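Long-range contact in ABC transporter periplasmic peptide-binding protein (PDB 4QFL), which binds dipeptides such as Ala-Phe in the periplasm, probably handing them to an ABC transporter for uptake: residues G250-L258 with T265-L276. Residues are numbered along the deposited sequence; the frame is centred on the assembly and turned at random.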
ATOM      1  N   GLY A 250      19.209  -1.814   3.912  1.00 17.47           N
ATOM      2  CA  GLY A 250      19.226  -2.191   2.507  1.00 15.97           C
ATOM      3  C   GLY A 250      20.482  -2.908   2.035  1.00 16.32           C
ATOM      4  O   GLY A 250      20.416  -3.927   1.358  1.00 17.95           O
ATOM      5  N   THR A 251      21.639  -2.382   2.383  1.00 16.58           N
ATOM      6  CA  THR A 251      22.877  -2.992   1.929  1.00 16.58           C
ATOM      7  C   THR A 251      23.113  -4.356   2.578  1.00 17.23           C
ATOM      8  O   THR A 251      23.736  -5.234   1.981  1.00 17.22           O
ATOM      9  CB  THR A 251      24.075  -2.041   2.136  1.00 18.22           C
ATOM     10  OG1 THR A 251      24.212  -1.722   3.527  1.00 17.87           O
ATOM     11  CG2 THR A 251      23.836  -0.750   1.358  1.00 18.77           C
ATOM     12  N   THR A 252      22.605  -4.541   3.789  1.00 16.22           N
ATOM     13  CA  THR A 252      22.702  -5.834   4.453  1.00 17.48           C
ATOM     14  C   THR A 252      21.864  -6.896   3.731  1.00 15.90           C
ATOM     15  O   THR A 252      22.239  -8.067   3.682  1.00 17.06           O
ATOM     16  CB  THR A 252      22.266  -5.741   5.929  1.00 19.25           C
ATOM     17  OG1 THR A 252      23.061  -4.758   6.591  1.00 19.49           O
ATOM     18  CG2 THR A 252      22.438  -7.074   6.645  1.00 19.73           C
ATOM     19  N   ARG A 253      20.723  -6.491   3.178  1.00 18.03           N
ATOM     20  CA  ARG A 253      19.903  -7.423   2.406  1.00 15.99           C
ATOM     21  C   ARG A 253      20.655  -7.819   1.154  1.00 15.76           C
ATOM     22  O   ARG A 253      20.624  -8.969   0.744  1.00 16.93           O
ATOM     23  CB  ARG A 253      18.540  -6.824   2.072  1.00 17.02           C
ATOM     24  CG  ARG A 253      17.691  -6.506   3.319  1.00 15.82           C
ATOM     25  CD  ARG A 253      16.203  -6.382   2.983  1.00 18.71           C
ATOM     26  NE  ARG A 253      15.939  -5.301   2.040  1.00 18.89           N
ATOM     27  CZ  ARG A 253      15.923  -4.012   2.369  1.00 16.07           C
ATOM     28  NH1 ARG A 253      16.148  -3.639   3.619  1.00 14.94           N
ATOM     29  NH2 ARG A 253      15.675  -3.099   1.444  1.00 18.52           N
ATOM     30  N   ILE A 254      21.377  -6.869   0.571  1.00 15.39           N
ATOM     31  CA  ILE A 254      22.246  -7.167  -0.557  1.00 17.33           C
ATOM     32  C   ILE A 254      23.330  -8.151  -0.125  1.00 17.57           C
ATOM     33  O   ILE A 254      23.556  -9.166  -0.780  1.00 16.77           O
ATOM     34  CB  ILE A 254      22.929  -5.897  -1.113  1.00 18.04           C
ATOM     35  CG1 ILE A 254      21.889  -4.895  -1.593  1.00 16.96           C
ATOM     36  CG2 ILE A 254      23.883  -6.251  -2.271  1.00 17.40           C
ATOM     37  CD1 ILE A 254      21.172  -5.328  -2.812  1.00 17.86           C
ATOM     38  N   ALA A 255      23.999  -7.839   0.980  1.00 16.50           N
ATOM     39  CA  ALA A 255      25.045  -8.699   1.502  1.00 17.22           C
ATOM     40  C   ALA A 255      24.531 -10.126   1.707  1.00 17.77           C
ATOM     41  O   ALA A 255      25.222 -11.097   1.388  1.00 18.09           O
ATOM     42  CB  ALA A 255      25.588  -8.132   2.801  1.00 16.36           C
ATOM     43  N   LYS A 256      23.314 -10.253   2.229  1.00 17.48           N
ATOM     44  CA  LYS A 256      22.737 -11.568   2.505  1.00 17.42           C
ATOM     45  C   LYS A 256      22.328 -12.356   1.275  1.00 18.40           C
ATOM     46  O   LYS A 256      22.319 -13.575   1.308  1.00 19.41           O
ATOM     47  CB  LYS A 256      21.563 -11.463   3.460  1.00 19.64           C
ATOM     48  CG  LYS A 256      21.990 -11.125   4.866  1.00 22.32           C
ATOM     49  CD  LYS A 256      20.797 -10.973   5.786  1.00 24.56           C
ATOM     50  CE  LYS A 256      21.246 -10.921   7.230  1.00 21.86           C
ATOM     51  NZ  LYS A 256      20.091 -10.844   8.146  1.00 21.97           N
ATOM     52  N   ILE A 257      21.986 -11.693   0.185  1.00 16.76           N
ATOM     53  CA  ILE A 257      21.733 -12.475  -1.015  1.00 17.10           C
ATOM     54  C   ILE A 257      23.064 -12.940  -1.602  1.00 18.23           C
ATOM     55  O   ILE A 257      23.178 -14.047  -2.118  1.00 20.16           O
ATOM     56  CB  ILE A 257      20.862 -11.737  -2.056  1.00 20.37           C
ATOM     57  CG1 ILE A 257      20.325 -12.733  -3.089  1.00 19.66           C
ATOM     58  CG2 ILE A 257      21.634 -10.618  -2.734  1.00 20.97           C
ATOM     59  CD1 ILE A 257      19.408 -12.105  -4.083  1.00 22.53           C
ATOM     60  N   LEU A 258      24.089 -12.109  -1.475  1.00 18.56           N
ATOM     61  CA  LEU A 258      25.416 -12.467  -1.974  1.00 19.74           C
ATOM     62  C   LEU A 258      25.999 -13.703  -1.267  1.00 20.90           C
ATOM     63  O   LEU A 258      26.599 -14.563  -1.905  1.00 24.20           O
ATOM     64  CB  LEU A 258      26.370 -11.267  -1.876  1.00 19.09           C
ATOM     65  CG  LEU A 258      26.023 -10.128  -2.834  1.00 20.09           C
ATOM     66  CD1 LEU A 258      26.954  -8.941  -2.679  1.00 19.51           C
ATOM     67  CD2 LEU A 258      26.036 -10.631  -4.267  1.00 23.23           C
ATOM     68  N   THR A 265      15.482 -10.990  -2.066  1.00 16.76           N
ATOM     69  CA  THR A 265      15.744  -9.708  -1.432  1.00 18.42           C
ATOM     70  C   THR A 265      14.746  -8.648  -1.854  1.00 17.95           C
ATOM     71  O   THR A 265      14.670  -8.267  -3.010  1.00 16.87           O
ATOM     72  CB  THR A 265      17.162  -9.205  -1.738  1.00 19.70           C
ATOM     73  OG1 THR A 265      18.081  -9.851  -0.857  1.00 25.11           O
ATOM     74  CG2 THR A 265      17.251  -7.718  -1.509  1.00 21.03           C
ATOM     75  N   ALA A 266      13.973  -8.185  -0.884  1.00 19.18           N
ATOM     76  CA  ALA A 266      13.006  -7.128  -1.105  1.00 19.70           C
ATOM     77  C   ALA A 266      13.718  -5.819  -1.367  1.00 17.20           C
ATOM     78  O   ALA A 266      14.740  -5.519  -0.748  1.00 19.70           O
ATOM     79  CB  ALA A 266      12.097  -6.992   0.115  1.00 18.68           C
ATOM     80  N   HIS A 267      13.167  -5.052  -2.298  1.00 16.74           N
ATOM     81  CA  HIS A 267      13.638  -3.704  -2.583  1.00 18.78           C
ATOM     82  C   HIS A 267      15.158  -3.593  -2.549  1.00 19.06           C
ATOM     83  O   HIS A 267      15.707  -2.976  -1.637  1.00 18.58           O
ATOM     84  CB  HIS A 267      13.027  -2.712  -1.587  1.00 18.65           C
ATOM     85  CG  HIS A 267      11.531  -2.761  -1.527  1.00 18.64           C
ATOM     86  ND1 HIS A 267      10.732  -2.055  -2.395  1.00 18.42           N
ATOM     87  CD2 HIS A 267      10.692  -3.433  -0.702  1.00 17.50           C
ATOM     88  CE1 HIS A 267       9.461  -2.288  -2.112  1.00 19.84           C
ATOM     89  NE2 HIS A 267       9.410  -3.113  -1.081  1.00 21.81           N
ATOM     90  N   PRO A 268      15.844  -4.194  -3.542  1.00 20.47           N
ATOM     91  CA  PRO A 268      17.307  -4.103  -3.616  1.00 18.99           C
ATOM     92  C   PRO A 268      17.786  -2.659  -3.751  1.00 19.66           C
ATOM     93  O   PRO A 268      17.190  -1.863  -4.473  1.00 19.31           O
ATOM     94  CB  PRO A 268      17.647  -4.907  -4.872  1.00 18.67           C
ATOM     95  CG  PRO A 268      16.395  -4.951  -5.658  1.00 15.89           C
ATOM     96  CD  PRO A 268      15.297  -4.990  -4.651  1.00 17.83           C
ATOM     97  N   SER A 269      18.860  -2.323  -3.047  0.76 19.86           N
ATOM     98  CA  SER A 269      19.405  -0.970  -3.086  0.76 20.90           C
ATOM     99  C   SER A 269      19.979  -0.612  -4.462  0.76 20.46           C
ATOM    100  O   SER A 269      20.830  -1.320  -5.000  0.76 20.36           O
ATOM    101  CB  SER A 269      20.479  -0.796  -2.011  0.76 20.43           C
ATOM    102  OG  SER A 269      19.947  -1.002  -0.714  0.76 21.09           O
ATOM    103  N   SER A 270      19.514   0.504  -5.010  1.00 20.88           N
ATOM    104  CA  SER A 270      19.942   0.964  -6.334  1.00 18.26           C
ATOM    105  C   SER A 270      21.433   0.894  -6.509  1.00 20.56           C
ATOM    106  O   SER A 270      21.915   0.464  -7.551  1.00 20.45           O
ATOM    107  CB  SER A 270      19.541   2.415  -6.541  1.00 21.20           C
ATOM    108  OG  SER A 270      18.227   2.629  -6.098  1.00 22.74           O
ATOM    109  N   ALA A 271      22.167   1.352  -5.499  1.00 21.96           N
ATOM    110  CA  ALA A 271      23.615   1.467  -5.607  1.00 20.89           C
ATOM    111  C   ALA A 271      24.243   0.111  -5.871  1.00 21.68           C
ATOM    112  O   ALA A 271      25.356   0.025  -6.384  1.00 22.60           O
ATOM    113  CB  ALA A 271      24.197   2.081  -4.355  1.00 23.44           C
ATOM    114  N   GLN A 272      23.528  -0.952  -5.532  1.00 21.11           N
ATOM    115  CA  GLN A 272      24.063  -2.290  -5.731  1.00 19.84           C
ATOM    116  C   GLN A 272      23.433  -3.089  -6.864  1.00 20.89           C
ATOM    117  O   GLN A 272      23.742  -4.267  -7.023  1.00 23.06           O
ATOM    118  CB  GLN A 272      24.022  -3.089  -4.428  1.00 18.83           C
ATOM    119  CG  GLN A 272      25.152  -2.727  -3.464  1.00 21.78           C
ATOM    120  CD  GLN A 272      24.877  -1.448  -2.709  1.00 21.30           C
ATOM    121  OE1 GLN A 272      23.768  -1.238  -2.228  1.00 21.73           O
ATOM    122  NE2 GLN A 272      25.878  -0.581  -2.607  1.00 21.87           N
ATOM    123  N   LEU A 273      22.567  -2.472  -7.664  1.00 20.84           N
ATOM    124  CA  LEU A 273      21.951  -3.208  -8.772  1.00 20.98           C
ATOM    125  C   LEU A 273      23.003  -3.705  -9.745  1.00 18.81           C
ATOM    126  O   LEU A 273      22.914  -4.818 -10.246  1.00 20.36           O
ATOM    127  CB  LEU A 273      20.926  -2.361  -9.521  1.00 19.25           C
ATOM    128  CG  LEU A 273      19.616  -2.132  -8.779  1.00 21.97           C
ATOM    129  CD1 LEU A 273      18.681  -1.258  -9.600  1.00 23.19           C
ATOM    130  CD2 LEU A 273      18.987  -3.464  -8.452  1.00 18.08           C
ATOM    131  N   SER A 274      23.998  -2.874 -10.016  1.00 20.60           N
ATOM    132  CA  SER A 274      25.063  -3.256 -10.939  1.00 23.18           C
ATOM    133  C   SER A 274      25.876  -4.444 -10.417  1.00 21.53           C
ATOM    134  O   SER A 274      26.279  -5.318 -11.177  1.00 22.69           O
ATOM    135  CB  SER A 274      25.976  -2.065 -11.214  1.00 25.21           C
ATOM    136  OG  SER A 274      27.140  -2.475 -11.903  1.00 29.70           O
ATOM    137  N   ILE A 275      26.122  -4.466  -9.117  1.00 23.19           N
ATOM    138  CA  ILE A 275      26.788  -5.602  -8.500  1.00 23.21           C
ATOM    139  C   ILE A 275      25.996  -6.884  -8.771  1.00 24.60           C
ATOM    140  O   ILE A 275      26.551  -7.875  -9.256  1.00 25.71           O
ATOM    141  CB  ILE A 275      26.941  -5.389  -6.974  1.00 25.28           C
ATOM    142  CG1 ILE A 275      28.016  -4.334  -6.687  1.00 27.37           C
ATOM    143  CG2 ILE A 275      27.234  -6.706  -6.262  1.00 25.32           C
ATOM    144  CD1 ILE A 275      27.543  -2.891  -6.915  1.00 29.19           C
ATOM    145  N   LEU A 276      24.700  -6.855  -8.465  1.00 20.49           N
ATOM    146  CA  LEU A 276      23.821  -8.006  -8.678  1.00 19.75           C
ATOM    147  C   LEU A 276      23.695  -8.389 -10.163  1.00 18.83           C
ATOM    148  O   LEU A 276      23.700  -9.570 -10.505  1.00 20.58           O
ATOM    149  CB  LEU A 276      22.441  -7.740  -8.057  1.00 17.99           C
ATOM    150  CG  LEU A 276      22.432  -7.281  -6.591  1.00 19.29           C
ATOM    151  CD1 LEU A 276      21.019  -7.082  -6.109  1.00 19.65           C
ATOM    152  CD2 LEU A 276      23.164  -8.256  -5.685  1.00 22.83           C
TER
HETATM  153  O   HOH W   1      18.402  -4.022  -0.532  1.00 18.86           O
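I254 is the bump on helix 250-258 that fills the hollow between P268, S269, Q272 and L276, where the chain leaves strand 264-266 and turns into helix 273-278. This strand-loop-helix packing belongs to a periplasmic binding protein fold of the family 5 solute-binding type. The shape of the fit shows in the branches of I254: CD1 lies 3.7 Å from L276 CD1 and also reaches P268 CB, whereas CG2 rests 3.8 Å from Q272 CB. One turn on, L276 CD2 packs against both I257 CG2 and L258 CD2, 4.0 Å from the latter, and strand 500-513 backs I257 and L276 through A511. At the other end, S269 OG, in one of its two modelled conformers, settles against the G250 backbone, 3.5 Å from G250 CA. A water beside this spot donates to both G250 O and H267 O.

R253 supplies the polar half. Its chain bends at chi3 (-61°), bringing the guanidinium edge-on to two backbone carbonyls: NE donates to A266 O at 3.0 Å (156° at the hydrogen), and NH2 to H267 O at 3.1 Å. Both acceptors lie near the guanidinium plane, while G250 CA lies above one face, offset toward the rim, and NH1 bonds to T247 O just before the helix. With the side chain cut back to an alanine here, the A266 and H267 carbonyls would probably lose these donors and the loop would be less firmly tied to the helix. The side chain of H267 is about 7 Å from the bound phenylalanine and is not among the residues lining its pocket. The carbonyl of R253 is gripped twice: I257 N reaches R253 O within the helix, and T265 OG1 donates to R253 O from the opposite face of its carbonyl plane, at 3.1 Å.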